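Local structure of 3-polyprenyl-4-hydroxybenzoate decarboxylase and related decarboxylases (Pelotomaculum thermopropionicum, 6H6X) at residues Ile163-Pro167 with Arg168-His172; His3-Arg6 with Glu7-Phe11; Val364-Asp367 with His368-Ile372; Cys105-Arg108 with Glu109-Leu113. The protein is HmfF, a UbiD-family decarboxylase that uses prenylated FMN with manganese and potassium and can also run in reverse, carboxylating 2-furoic acid to 2,5-furandicarboxylic acid. The protein carries 8 engineered substitutions. All blocks are in the same frame, centred on the assembly; numbering follows the deposited sequence.

In the fold
Contact 1 lies in the active site: its loop and helix start hold the prenylated FMN, and His169 binds the manganese ion. The other three are structural. Contact 4, in the same FMN-binding domain, closes the end of strand 105-107; its nearest atoms are about 11 Å from contact 1, the centres about 27 Å. Contact 2 starts the first helix, about 30 Å from contact 1 between centres, and comes within about 10 Å of contact 4 at the nearest atoms. Contact 3 belongs to the C-terminal domain, about 36 Å from contact 1 and 54 Å from contact 4 between centres; its Asp367 side chain is about 7 Å from a bound calcium ion.

Contact 1 (Ile163-Pro167 with Arg168-His172); sequences ILILP and RHLWH. With MN (manganese (II) ion), chain H; 4LU (1-deoxy-5-O-phosphono-1-(3,3,4,5-tetramethyl-9,11-dioxo-2,3,8,9,10,11-hexahydro-7H-quinolino[1,8-fg]pteridin-12-ium-7-y l)-D-ribitol), chain I.
The cofactor loop of the FMN-binding domain makes an inverse gamma turn centred on Pro167, where Arg168 N meets Leu166 O at 2.8 Å in a weak, bent bond (127°). From there the chain enters helix 169-179 with Arg168 as N-cap. Ahead of the turn the backbone reads the flavin edge: Leu166 N donates to 4LU O2 at 2.9 Å, nearly straight at 166°, and Leu164 O accepts from 4LU N3 at 3.0 Å. Beyond it the helix start grips the phosphate. His169 N donates to O3P, while the Arg168 chain, bent at chi2 and chi3, brings its guanidinium edge-on to O1P, with NH2 at 2.9 Å from O1P and NE in a weaker bond to the same oxygen. A leucine in place of Arg168 would probably leave O1P without this charged partner and the phosphate less firmly held. His169 ND1 binds manganese at 2.4 Å, and O1P sits over one face of the same ring, offset toward its rim. Manganese is also bound by 4LU O2P, by Asn147 and Glu210, and by a water that donates to O1P. On the apolar side, Ile165 CG2 reaches Leu170 CD2 at 4.0 Å, the two side chains crossing at about a right angle. Trp171 CB rests 3.4 Å from Leu166 O. The Leu170 side chain packs on Leu136 and Ala138 of strand 130-139 and on His151 of strand 146-157, and Ile163 packs on Leu153 and Pro271, seating the helix start on the sheet.

Contact 2 (His3-Arg6 with Glu7-Phe11); sequences HSLR and EWLAF
Glu7 reaches back over the start of helix 5-14 to His3, beside a serine N-cap. Ser4 is that cap: its OG, placed between the backbone N and the carbonyl carbon (chi1 59°), accepts from Glu7 N at 3.1 Å in a nearly straight bond of 168°. Along the Glu7 side chain, CB lies 3.8 Å from Ser4 OG, and CG stays beside the same hydroxyl oxygen. The chain then extends, and CD brings OE1 to His3 N at 3.0 Å; the donor stands well above the carboxylate plane, 58° out of it. OE2 turns to Ser2 N. This only half matches a capping box, whose reciprocal bond would go to Ser4 N; here it goes one residue earlier, tying down the chain terminus. An alanine at Ser4 would remove OG, which would probably leave Glu7 N without its acceptor and the first turn prone to fray. Past the cap ordinary helix bonds take over, Trp8 N to Ser4 O, Leu9 N to Leu5 O at 2.8 Å and Ala10 N to Arg6 O. Arg6 reaches out of the helix to a salt bridge with Glu239, while Trp8 NE1 donates to Leu60 O. On the buried side Leu5 CD1 touches Leu9 CG at 4.0 Å.

Contact 3 (Val364-Asp367 with His368-Ile372); sequences VVVD and HEINI
Asp367 O accepts from Ile370 N at 3.0 Å, closing a type I beta turn from Asp367 to Ile370 at the end of strand 362-367. The N-H points almost straight at the oxygen (168°), yet the donor stands above the carbonyl plane, 39° out of it. The turn sends the chain back over the strand and on toward helix 375-385. At its outer corner the Glu369 chain folds back at chi2 (-77°), and OE1 comes to 3.4 Å from Asp367 CB. The two carboxylates lie close without touching, Asp367 OD2 being 4.6 Å from Glu369 OE2. Arg385, a residue of the calcium site, makes a salt bridge with Glu369 OE2 and a long, weak ion pair with Asp367 OD2, and its charge is likely to ease the repulsion between them. OD2 also accepts from Ile421 N, so the aspartate side chain joins the turn to the segment after strand 414-418. Beneath the turn, Val366 and Ile370 cross at about a right angle, with Val366 CG2 at 3.8 Å from Ile370 CB. The loop joins helix 375-385 to the sheet of the C-terminal domain: Ile370 packs on Trp380 of the helix, and Ile372 on Val335 and Ser337 of strand 333-338. Its closest apolar touch is Val366 CG2 to Ile372 CG2, 3.6 Å.

Contact 4 (Cys105-Arg108 with Glu109-Leu113); sequences CIIR and ENIDL
Ile107, Arg108 and Glu109 carry the chain off the end of strand 105-107, which pairs with strand 264-280 in the antiparallel sheet of the FMN-binding domain, into the loop before helix 113-116. Ile107 supplies the apolar footing. Its CG2 branch, anti to the backbone N because CG1 takes chi1 -59°, meets the returning loop: it lies 3.7 Å from Glu109 O and 4.3 Å from Ile111 CG1. Both are van der Waals contacts, and no hydrogen bond spans this bend. Arg108 contributes mainly backbone, its carbonyl facing Ile111, while its side chain leaves the loop, bends at chi3 (63°) and reaches Thr229. Glu109 lies beside the carbonyl just before it, CG being 3.4 Å from Arg108 O. Beyond CG the glutamate runs extended and away from the strand, on the exposed side of the bend. Asn110, with positive phi and psi, lets the chain double back, and this brings Ile111 over the end of the strand. Two side chains of the contact touch strand 264-280, Ile107 at His280 and Ile111 at Val275. The backbone of Ile107 is separately hydrogen-bonded to that of Val278 in the same strand. Asp112 then caps the start of helix 113-116, and Leu113 lies on Val278. This is surface packing away from the cofactor, and on the inner side of the bend the Ile111 side chain ends with CD1 at 4.1 Å from Arg108 O.

Contact 1 (Ile163-Pro167 with Arg168-His172)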
loop_
_atom_site.group_PDB
_atom_site.type_symbol
_atom_site.label_atom_id
_atom_site.label_comp_id
_atom_site.label_asym_id
_atom_site.label_seq_id
_atom_site.Cartn_x
_atom_site.Cartn_y
_atom_site.Cartn_z
ATOM N N ILE B 163 -1.806 -22.501 -28.375
ATOM C CA ILE B 163 -0.990 -22.550 -27.184
ATOM C C ILE B 163 0.179 -21.583 -27.342
ATOM O O ILE B 163 0.849 -21.576 -28.338
ATOM C CB ILE B 163 -0.529 -24.000 -26.887
ATOM C CG1 ILE B 163 0.257 -24.040 -25.576
ATOM C CG2 ILE B 163 0.312 -24.557 -28.022
ATOM C CD1 ILE B 163 0.785 -25.414 -25.215
ATOM N N LEU B 164 0.373 -20.749 -26.341
ATOM C CA LEU B 164 1.574 -19.948 -26.198
ATOM C C LEU B 164 2.625 -20.790 -25.500
ATOM O O LEU B 164 2.407 -21.216 -24.372
ATOM C CB LEU B 164 1.272 -18.680 -25.399
ATOM C CG LEU B 164 2.527 -17.931 -24.933
ATOM C CD1 LEU B 164 3.294 -17.400 -26.126
ATOM C CD2 LEU B 164 2.185 -16.804 -23.970
ATOM N N ILE B 165 3.737 -21.068 -26.170
ATOM C CA ILE B 165 4.870 -21.748 -25.559
ATOM C C ILE B 165 6.092 -20.812 -25.561
ATOM O O ILE B 165 6.684 -20.557 -26.607
ATOM C CB ILE B 165 5.211 -23.079 -26.290
ATOM C CG1 ILE B 165 3.958 -23.902 -26.583
ATOM C CG2 ILE B 165 6.195 -23.934 -25.486
ATOM C CD1 ILE B 165 4.264 -25.211 -27.287
ATOM N N LEU B 166 6.487 -20.330 -24.394
ATOM C CA LEU B 166 7.721 -19.546 -24.260
ATOM C C LEU B 166 8.945 -20.475 -24.420
ATOM O O LEU B 166 8.820 -21.691 -24.240
ATOM C CB LEU B 166 7.748 -18.818 -22.909
ATOM C CG LEU B 166 6.573 -17.848 -22.695
ATOM C CD1 LEU B 166 6.530 -17.332 -21.247
ATOM C CD2 LEU B 166 6.600 -16.707 -23.700
ATOM N N PRO B 167 10.124 -19.924 -24.783
ATOM C CA PRO B 167 11.324 -20.759 -24.994
ATOM C C PRO B 167 11.955 -21.293 -23.678
ATOM O O PRO B 167 12.958 -20.764 -23.180
ATOM C CB PRO B 167 12.264 -19.815 -25.760
ATOM C CG PRO B 167 11.876 -18.461 -25.263
ATOM C CD PRO B 167 10.373 -18.516 -25.141
ATOM N N ARG B 168 11.331 -22.346 -23.149
ATOM C CA ARG B 168 11.704 -23.003 -21.880
ATOM C C ARG B 168 11.666 -24.537 -22.174
ATOM O O ARG B 168 11.941 -24.946 -23.302
ATOM C CB ARG B 168 10.752 -22.589 -20.732
ATOM C CG ARG B 168 10.768 -21.125 -20.263
ATOM C CD ARG B 168 11.920 -20.790 -19.306
ATOM N NE ARG B 168 12.121 -21.786 -18.234
ATOM C CZ ARG B 168 13.301 -22.242 -17.779
ATOM N NH1 ARG B 168 14.466 -21.809 -18.262
ATOM N NH2 ARG B 168 13.316 -23.159 -16.808
ATOM N N HIS B 169 11.279 -25.391 -21.224
ATOM C CA HIS B 169 11.400 -26.835 -21.433
ATOM C C HIS B 169 10.435 -27.442 -22.449
ATOM O O HIS B 169 10.851 -28.255 -23.262
ATOM C CB HIS B 169 11.354 -27.588 -20.103
ATOM C CG HIS B 169 12.449 -27.179 -19.169
ATOM N ND1 HIS B 169 12.382 -27.364 -17.810
ATOM C CD2 HIS B 169 13.636 -26.559 -19.406
ATOM C CE1 HIS B 169 13.477 -26.887 -17.247
ATOM N NE2 HIS B 169 14.260 -26.398 -18.194
ATOM N N LEU B 170 9.158 -27.093 -22.415
ATOM C CA LEU B 170 8.230 -27.647 -23.367
ATOM C C LEU B 170 8.639 -27.304 -24.807
ATOM O O LEU B 170 8.519 -28.116 -25.706
ATOM C CB LEU B 170 6.841 -27.107 -23.088
ATOM C CG LEU B 170 5.772 -27.669 -24.022
ATOM C CD1 LEU B 170 5.705 -29.197 -23.918
ATOM C CD2 LEU B 170 4.427 -27.035 -23.717
ATOM N N TRP B 171 9.092 -26.076 -25.018
ATOM C CA TRP B 171 9.619 -25.651 -26.322
ATOM C C TRP B 171 10.781 -26.537 -26.809
ATOM O O TRP B 171 10.816 -26.952 -27.969
ATOM C CB TRP B 171 10.077 -24.200 -26.226
ATOM C CG TRP B 171 10.568 -23.637 -27.508
ATOM C CD1 TRP B 171 11.865 -23.341 -27.830
ATOM C CD2 TRP B 171 9.776 -23.298 -28.653
ATOM N NE1 TRP B 171 11.924 -22.847 -29.102
ATOM C CE2 TRP B 171 10.664 -22.795 -29.636
ATOM C CE3 TRP B 171 8.400 -23.361 -28.943
ATOM C CZ2 TRP B 171 10.224 -22.338 -30.906
ATOM C CZ3 TRP B 171 7.956 -22.917 -30.222
ATOM C CH2 TRP B 171 8.876 -22.410 -31.181
ATOM N N HIS B 172 11.712 -26.824 -25.904
ATOM C CA HIS B 172 12.798 -27.732 -26.193
ATOM C C HIS B 172 12.252 -29.083 -26.648
ATOM O O HIS B 172 12.677 -29.591 -27.685
ATOM C CB HIS B 172 13.715 -27.889 -24.989
ATOM C CG HIS B 172 15.035 -28.512 -25.324
ATOM N ND1 HIS B 172 15.398 -29.780 -24.899
ATOM C CD2 HIS B 172 16.066 -28.055 -26.079
ATOM C CE1 HIS B 172 16.606 -30.060 -25.356
ATOM N NE2 HIS B 172 17.021 -29.044 -26.095
HETATM MN MN MN H . 10.789 -28.067 -16.183
HETATM C C9 4LU I . 2.067 -19.758 -15.512
HETATM C C8 4LU I . 0.864 -19.612 -14.757
HETATM C C7 4LU I . -0.324 -19.135 -15.319
HETATM C C10 4LU I . 3.306 -19.464 -19.050
HETATM C C6 4LU I . -0.252 -18.530 -16.710
HETATM N N3 4LU I . 3.088 -19.860 -21.804
HETATM C C2 4LU I . 4.257 -20.164 -21.154
HETATM C C13 4LU I . -2.748 -17.460 -16.924
HETATM C C5 4LU I . -1.456 -17.977 -17.525
HETATM C C1 4LU I . 0.111 -17.493 -19.360
HETATM O O2 4LU I . 5.235 -20.635 -21.813
HETATM N N1 4LU I . 4.355 -19.979 -19.803
HETATM C C4 4LU I . 1.997 -19.352 -21.157
HETATM O O4 4LU I . 0.938 -19.103 -21.788
HETATM C C4A 4LU I . 2.083 -19.120 -19.672
HETATM N N5 4LU I . 0.978 -18.627 -18.901
HETATM C C3 4LU I . -1.159 -17.537 -18.917
HETATM C C12 4LU I . -2.061 -19.324 -18.014
HETATM C C5A 4LU I . 0.942 -18.852 -17.498
HETATM C C7M 4LU I . -1.584 -18.987 -14.467
HETATM C C8M 4LU I . 0.953 -20.076 -13.328
HETATM C C9A 4LU I . 2.189 -19.360 -16.860
HETATM N N10 4LU I . 3.407 -19.314 -17.643
HETATM C "C1'" 4LU I . 4.705 -19.622 -17.046
HETATM C "C2'" 4LU I . 5.150 -21.103 -17.028
HETATM O "O2'" 4LU I . 4.113 -22.008 -16.635
HETATM C "C3'" 4LU I . 6.276 -21.232 -16.014
HETATM O "O3'" 4LU I . 7.257 -20.223 -16.263
HETATM C "C4'" 4LU I . 6.884 -22.638 -16.005
HETATM O "O4'" 4LU I . 7.625 -22.958 -14.788
HETATM C "C5'" 4LU I . 7.816 -22.953 -17.163
HETATM O "O5'" 4LU I . 8.191 -24.308 -16.837
HETATM P P 4LU I . 9.496 -25.048 -17.463
HETATM O O2P 4LU I . 9.413 -26.529 -17.050
HETATM O O3P 4LU I . 9.346 -24.925 -19.007
HETATM O O1P 4LU I . 10.683 -24.325 -16.823
HETATM O O HOH W 1 11.484 -26.201 -14.856
#

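Contact 2 (His3-Arg6 with Glu7-Phe11)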
loop_
_atom_site.group_PDB
_atom_site.type_symbol
_atom_site.label_atom_id
_atom_site.label_comp_id
_atom_site.label_asym_id
_atom_site.label_seq_id
_atom_site.Cartn_x
_atom_site.Cartn_y
_atom_site.Cartn_z
ATOM N N HIS B 3 -5.612 -35.472 -1.058
ATOM C CA HIS B 3 -4.896 -34.260 -1.547
ATOM C C HIS B 3 -5.233 -33.907 -2.994
ATOM O O HIS B 3 -4.379 -33.736 -3.881
ATOM C CB HIS B 3 -3.441 -34.364 -1.181
ATOM C CG HIS B 3 -3.268 -34.582 0.290
ATOM N ND1 HIS B 3 -3.746 -33.680 1.223
ATOM C CD2 HIS B 3 -2.813 -35.646 0.993
ATOM C CE1 HIS B 3 -3.551 -34.160 2.437
ATOM N NE2 HIS B 3 -2.982 -35.349 2.326
ATOM N N SER B 4 -6.553 -33.828 -3.166
ATOM C CA SER B 4 -7.233 -33.453 -4.396
ATOM C C SER B 4 -7.718 -32.027 -4.240
ATOM O O SER B 4 -7.773 -31.468 -3.105
ATOM C CB SER B 4 -8.478 -34.342 -4.538
ATOM O OG SER B 4 -9.349 -34.177 -3.395
ATOM N N LEU B 5 -8.163 -31.458 -5.356
ATOM C CA LEU B 5 -8.865 -30.203 -5.308
ATOM C C LEU B 5 -10.033 -30.246 -4.308
ATOM O O LEU B 5 -10.198 -29.323 -3.504
ATOM C CB LEU B 5 -9.327 -29.770 -6.691
ATOM C CG LEU B 5 -10.189 -28.491 -6.685
ATOM C CD1 LEU B 5 -9.392 -27.332 -6.110
ATOM C CD2 LEU B 5 -10.713 -28.138 -8.051
ATOM N N ARG B 6 -10.835 -31.317 -4.341
ATOM C CA ARG B 6 -12.004 -31.421 -3.414
ATOM C C ARG B 6 -11.658 -31.349 -1.956
ATOM O O ARG B 6 -12.354 -30.674 -1.195
ATOM C CB ARG B 6 -12.853 -32.658 -3.678
ATOM C CG ARG B 6 -13.881 -32.394 -4.765
ATOM C CD ARG B 6 -14.299 -33.661 -5.396
ATOM N NE ARG B 6 -14.727 -33.440 -6.776
ATOM C CZ ARG B 6 -15.946 -33.622 -7.256
ATOM N NH1 ARG B 6 -16.147 -33.424 -8.556
ATOM N NH2 ARG B 6 -16.942 -34.031 -6.468
ATOM N N GLU B 7 -10.587 -31.998 -1.542
ATOM C CA GLU B 7 -10.147 -31.828 -0.165
ATOM C C GLU B 7 -9.686 -30.388 0.117
ATOM O O GLU B 7 -10.057 -29.813 1.149
ATOM C CB GLU B 7 -9.122 -32.896 0.216
ATOM C CG GLU B 7 -9.868 -34.217 0.494
ATOM C CD GLU B 7 -9.060 -35.481 0.288
ATOM O OE1 GLU B 7 -7.925 -35.524 0.830
ATOM O OE2 GLU B 7 -9.573 -36.426 -0.386
ATOM N N TRP B 8 -8.972 -29.777 -0.836
ATOM C CA TRP B 8 -8.569 -28.405 -0.655
ATOM C C TRP B 8 -9.781 -27.521 -0.517
ATOM O O TRP B 8 -9.795 -26.668 0.341
ATOM C CB TRP B 8 -7.668 -27.883 -1.806
ATOM C CG TRP B 8 -7.255 -26.487 -1.560
ATOM C CD1 TRP B 8 -7.777 -25.368 -2.131
ATOM C CD2 TRP B 8 -6.309 -26.050 -0.613
ATOM N NE1 TRP B 8 -7.176 -24.267 -1.630
ATOM C CE2 TRP B 8 -6.276 -24.650 -0.681
ATOM C CE3 TRP B 8 -5.464 -26.719 0.296
ATOM C CZ2 TRP B 8 -5.441 -23.876 0.126
ATOM C CZ3 TRP B 8 -4.623 -25.972 1.089
ATOM C CH2 TRP B 8 -4.618 -24.555 1.010
ATOM N N LEU B 9 -10.800 -27.716 -1.349
ATOM C CA LEU B 9 -12.038 -26.918 -1.164
ATOM C C LEU B 9 -12.719 -27.129 0.197
ATOM O O LEU B 9 -13.298 -26.186 0.739
ATOM C CB LEU B 9 -13.043 -27.140 -2.285
ATOM C CG LEU B 9 -12.571 -26.805 -3.675
ATOM C CD1 LEU B 9 -13.664 -27.104 -4.670
ATOM C CD2 LEU B 9 -12.139 -25.345 -3.790
ATOM N N ALA B 10 -12.627 -28.338 0.745
ATOM C CA ALA B 10 -13.156 -28.638 2.083
ATOM C C ALA B 10 -12.394 -27.853 3.137
ATOM O O ALA B 10 -13.009 -27.184 3.965
ATOM C CB ALA B 10 -13.095 -30.144 2.380
ATOM N N PHE B 11 -11.067 -27.922 3.093
ATOM C CA PHE B 11 -10.196 -27.083 3.942
ATOM C C PHE B 11 -10.542 -25.589 3.870
ATOM O O PHE B 11 -10.622 -24.925 4.903
ATOM C CB PHE B 11 -8.744 -27.308 3.540
ATOM C CG PHE B 11 -7.740 -26.502 4.330
ATOM C CD1 PHE B 11 -7.255 -26.964 5.554
ATOM C CD2 PHE B 11 -7.227 -25.313 3.813
ATOM C CE1 PHE B 11 -6.311 -26.241 6.274
ATOM C CE2 PHE B 11 -6.288 -24.584 4.521
ATOM C CZ PHE B 11 -5.832 -25.044 5.758
#

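Contact 3 (Val364-Asp367 with His368-Ile372)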
loop_
_atom_site.group_PDB
_atom_site.type_symbol
_atom_site.label_atom_id
_atom_site.label_comp_id
_atom_site.label_asym_id
_atom_site.label_seq_id
_atom_site.Cartn_x
_atom_site.Cartn_y
_atom_site.Cartn_z
ATOM N N VAL B 364 14.927 -3.253 -3.527
ATOM C CA VAL B 364 15.215 -2.552 -2.307
ATOM C C VAL B 364 15.680 -3.431 -1.141
ATOM O O VAL B 364 15.090 -4.503 -0.884
ATOM C CB VAL B 364 14.225 -1.433 -1.919
ATOM C CG1 VAL B 364 13.128 -1.113 -2.935
ATOM C CG2 VAL B 364 13.838 -1.362 -0.490
ATOM N N VAL B 365 16.753 -2.987 -0.465
ATOM C CA VAL B 365 17.325 -3.733 0.687
ATOM C C VAL B 365 16.989 -2.972 1.966
ATOM O O VAL B 365 17.157 -1.784 2.016
ATOM C CB VAL B 365 18.859 -3.943 0.581
ATOM C CG1 VAL B 365 19.388 -4.779 1.764
ATOM C CG2 VAL B 365 19.220 -4.618 -0.724
ATOM N N VAL B 366 16.470 -3.646 2.972
ATOM C CA VAL B 366 16.142 -3.026 4.238
ATOM C C VAL B 366 16.692 -3.871 5.402
ATOM O O VAL B 366 17.071 -5.022 5.221
ATOM C CB VAL B 366 14.645 -2.826 4.443
ATOM C CG1 VAL B 366 14.105 -1.927 3.344
ATOM C CG2 VAL B 366 13.908 -4.167 4.412
ATOM N N ASP B 367 16.727 -3.271 6.585
ATOM C CA ASP B 367 17.130 -3.972 7.782
ATOM C C ASP B 367 16.063 -4.999 8.224
ATOM O O ASP B 367 14.870 -4.859 7.933
ATOM C CB ASP B 367 17.404 -2.937 8.888
ATOM C CG ASP B 367 18.654 -2.072 8.581
ATOM O OD1 ASP B 367 19.755 -2.655 8.390
ATOM O OD2 ASP B 367 18.547 -0.828 8.479
ATOM N N HIS B 368 16.528 -6.025 8.934
ATOM C CA HIS B 368 15.706 -7.162 9.421
ATOM C C HIS B 368 14.444 -6.796 10.157
ATOM O O HIS B 368 13.476 -7.533 10.099
ATOM C CB HIS B 368 16.553 -8.164 10.273
ATOM C CG HIS B 368 17.121 -7.591 11.555
ATOM N ND1 HIS B 368 16.778 -8.063 12.809
ATOM C CD2 HIS B 368 18.023 -6.601 11.772
ATOM C CE1 HIS B 368 17.428 -7.377 13.736
ATOM N NE2 HIS B 368 18.201 -6.493 13.134
ATOM N N GLU B 369 14.412 -5.671 10.846
ATOM C CA GLU B 369 13.200 -5.296 11.590
ATOM C C GLU B 369 12.053 -4.671 10.741
ATOM O O GLU B 369 10.968 -4.440 11.285
ATOM C CB GLU B 369 13.558 -4.437 12.813
ATOM C CG GLU B 369 13.681 -2.921 12.610
ATOM C CD GLU B 369 14.984 -2.486 11.930
ATOM O OE1 GLU B 369 15.977 -3.277 11.953
ATOM O OE2 GLU B 369 15.007 -1.328 11.414
ATOM N N ILE B 370 12.295 -4.386 9.441
ATOM C CA ILE B 370 11.252 -3.821 8.560
ATOM C C ILE B 370 10.438 -5.008 8.089
ATOM O O ILE B 370 10.964 -6.057 7.713
ATOM C CB ILE B 370 11.854 -3.040 7.373
ATOM C CG1 ILE B 370 12.649 -1.817 7.856
ATOM C CG2 ILE B 370 10.766 -2.638 6.381
ATOM C CD1 ILE B 370 11.833 -0.768 8.616
ATOM N N ASN B 371 9.135 -4.891 8.168
ATOM C CA ASN B 371 8.283 -5.928 7.576
ATOM C C ASN B 371 8.185 -5.639 6.049
ATOM O O ASN B 371 7.493 -4.692 5.590
ATOM C CB ASN B 371 6.915 -5.913 8.264
ATOM C CG ASN B 371 5.923 -6.854 7.641
ATOM O OD1 ASN B 371 6.257 -7.707 6.798
ATOM N ND2 ASN B 371 4.668 -6.668 8.011
ATOM N N ILE B 372 8.874 -6.457 5.292
ATOM C CA ILE B 372 8.976 -6.315 3.875
ATOM C C ILE B 372 7.721 -6.650 3.111
ATOM O O ILE B 372 7.635 -6.290 1.911
ATOM C CB ILE B 372 10.121 -7.141 3.290
ATOM C CG1 ILE B 372 9.888 -8.622 3.463
ATOM C CG2 ILE B 372 11.447 -6.722 3.912
ATOM C CD1 ILE B 372 10.791 -9.466 2.645
#

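Contact 4 (Cys105-Arg108 with Glu109-Leu113)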
loop_
_atom_site.group_PDB
_atom_site.type_symbol
_atom_site.label_atom_id
_atom_site.label_comp_id
_atom_site.label_asym_id
_atom_site.label_seq_id
_atom_site.Cartn_x
_atom_site.Cartn_y
_atom_site.Cartn_z
ATOM N N CYS B 105 -15.614 -40.796 -16.270
ATOM C CA CYS B 105 -16.164 -40.533 -17.607
ATOM C C CYS B 105 -15.028 -40.333 -18.610
ATOM O O CYS B 105 -14.070 -39.634 -18.323
ATOM C CB CYS B 105 -17.055 -39.285 -17.585
ATOM S SG CYS B 105 -18.237 -39.220 -16.220
ATOM N N ILE B 106 -15.146 -40.929 -19.789
ATOM C CA ILE B 106 -14.096 -40.932 -20.801
ATOM C C ILE B 106 -14.786 -40.663 -22.135
ATOM O O ILE B 106 -15.779 -41.319 -22.455
ATOM C CB ILE B 106 -13.371 -42.301 -20.839
ATOM C CG1 ILE B 106 -12.690 -42.581 -19.484
ATOM C CG2 ILE B 106 -12.395 -42.386 -21.998
ATOM C CD1 ILE B 106 -12.075 -43.976 -19.347
ATOM N N ILE B 107 -14.277 -39.699 -22.897
ATOM C CA ILE B 107 -14.863 -39.300 -24.164
ATOM C C ILE B 107 -13.755 -39.339 -25.183
ATOM O O ILE B 107 -12.703 -38.695 -25.005
ATOM C CB ILE B 107 -15.509 -37.884 -24.083
ATOM C CG1 ILE B 107 -16.607 -37.844 -23.006
ATOM C CG2 ILE B 107 -16.149 -37.467 -25.410
ATOM C CD1 ILE B 107 -16.128 -37.414 -21.641
ATOM N N ARG B 108 -13.972 -40.118 -26.240
ATOM C CA ARG B 108 -13.017 -40.260 -27.348
ATOM C C ARG B 108 -13.570 -39.870 -28.711
ATOM O O ARG B 108 -12.781 -39.760 -29.648
ATOM C CB ARG B 108 -12.477 -41.689 -27.414
ATOM C CG ARG B 108 -11.716 -42.046 -26.157
ATOM C CD ARG B 108 -11.197 -43.442 -26.126
ATOM N NE ARG B 108 -10.233 -43.640 -27.195
ATOM C CZ ARG B 108 -9.322 -44.607 -27.213
ATOM N NH1 ARG B 108 -9.218 -45.478 -26.201
ATOM N NH2 ARG B 108 -8.513 -44.711 -28.268
ATOM N N GLU B 109 -14.881 -39.637 -28.836
ATOM C CA GLU B 109 -15.470 -39.293 -30.132
ATOM C C GLU B 109 -16.448 -38.135 -30.005
ATOM O O GLU B 109 -17.111 -37.976 -28.961
ATOM C CB GLU B 109 -16.159 -40.525 -30.743
ATOM C CG GLU B 109 -15.187 -41.632 -31.154
ATOM C CD GLU B 109 -15.665 -42.503 -32.306
ATOM O OE1 GLU B 109 -16.821 -42.978 -32.264
ATOM O OE2 GLU B 109 -14.865 -42.719 -33.242
ATOM N N ASN B 110 -16.515 -37.330 -31.071
ATOM C CA ASN B 110 -17.361 -36.118 -31.129
ATOM C C ASN B 110 -17.062 -35.157 -29.962
ATOM O O ASN B 110 -17.935 -34.725 -29.200
ATOM C CB ASN B 110 -18.850 -36.492 -31.244
ATOM C CG ASN B 110 -19.176 -37.156 -32.584
ATOM O OD1 ASN B 110 -18.813 -36.637 -33.645
ATOM N ND2 ASN B 110 -19.849 -38.305 -32.543
ATOM N N ILE B 111 -15.784 -34.841 -29.841
ATOM C CA ILE B 111 -15.297 -34.053 -28.723
ATOM C C ILE B 111 -15.579 -32.606 -29.032
ATOM O O ILE B 111 -15.095 -32.099 -30.053
ATOM C CB ILE B 111 -13.777 -34.208 -28.540
ATOM C CG1 ILE B 111 -13.418 -35.636 -28.111
ATOM C CG2 ILE B 111 -13.264 -33.200 -27.513
ATOM C CD1 ILE B 111 -11.957 -35.980 -28.322
ATOM N N ASP B 112 -16.313 -31.950 -28.138
ATOM C CA ASP B 112 -16.546 -30.505 -28.229
ATOM C C ASP B 112 -16.269 -29.846 -26.868
ATOM O O ASP B 112 -17.122 -29.915 -25.946
ATOM C CB ASP B 112 -17.987 -30.216 -28.713
ATOM C CG ASP B 112 -18.193 -28.746 -29.163
ATOM O OD1 ASP B 112 -17.565 -27.807 -28.612
ATOM O OD2 ASP B 112 -19.011 -28.523 -30.069
ATOM N N LEU B 113 -15.100 -29.190 -26.761
ATOM C CA LEU B 113 -14.633 -28.674 -25.458
ATOM C C LEU B 113 -15.563 -27.617 -24.880
ATOM O O LEU B 113 -15.992 -27.726 -23.716
ATOM C CB LEU B 113 -13.207 -28.140 -25.540
ATOM C CG LEU B 113 -12.081 -29.154 -25.748
ATOM C CD1 LEU B 113 -10.779 -28.389 -25.841
ATOM C CD2 LEU B 113 -11.991 -30.202 -24.643
#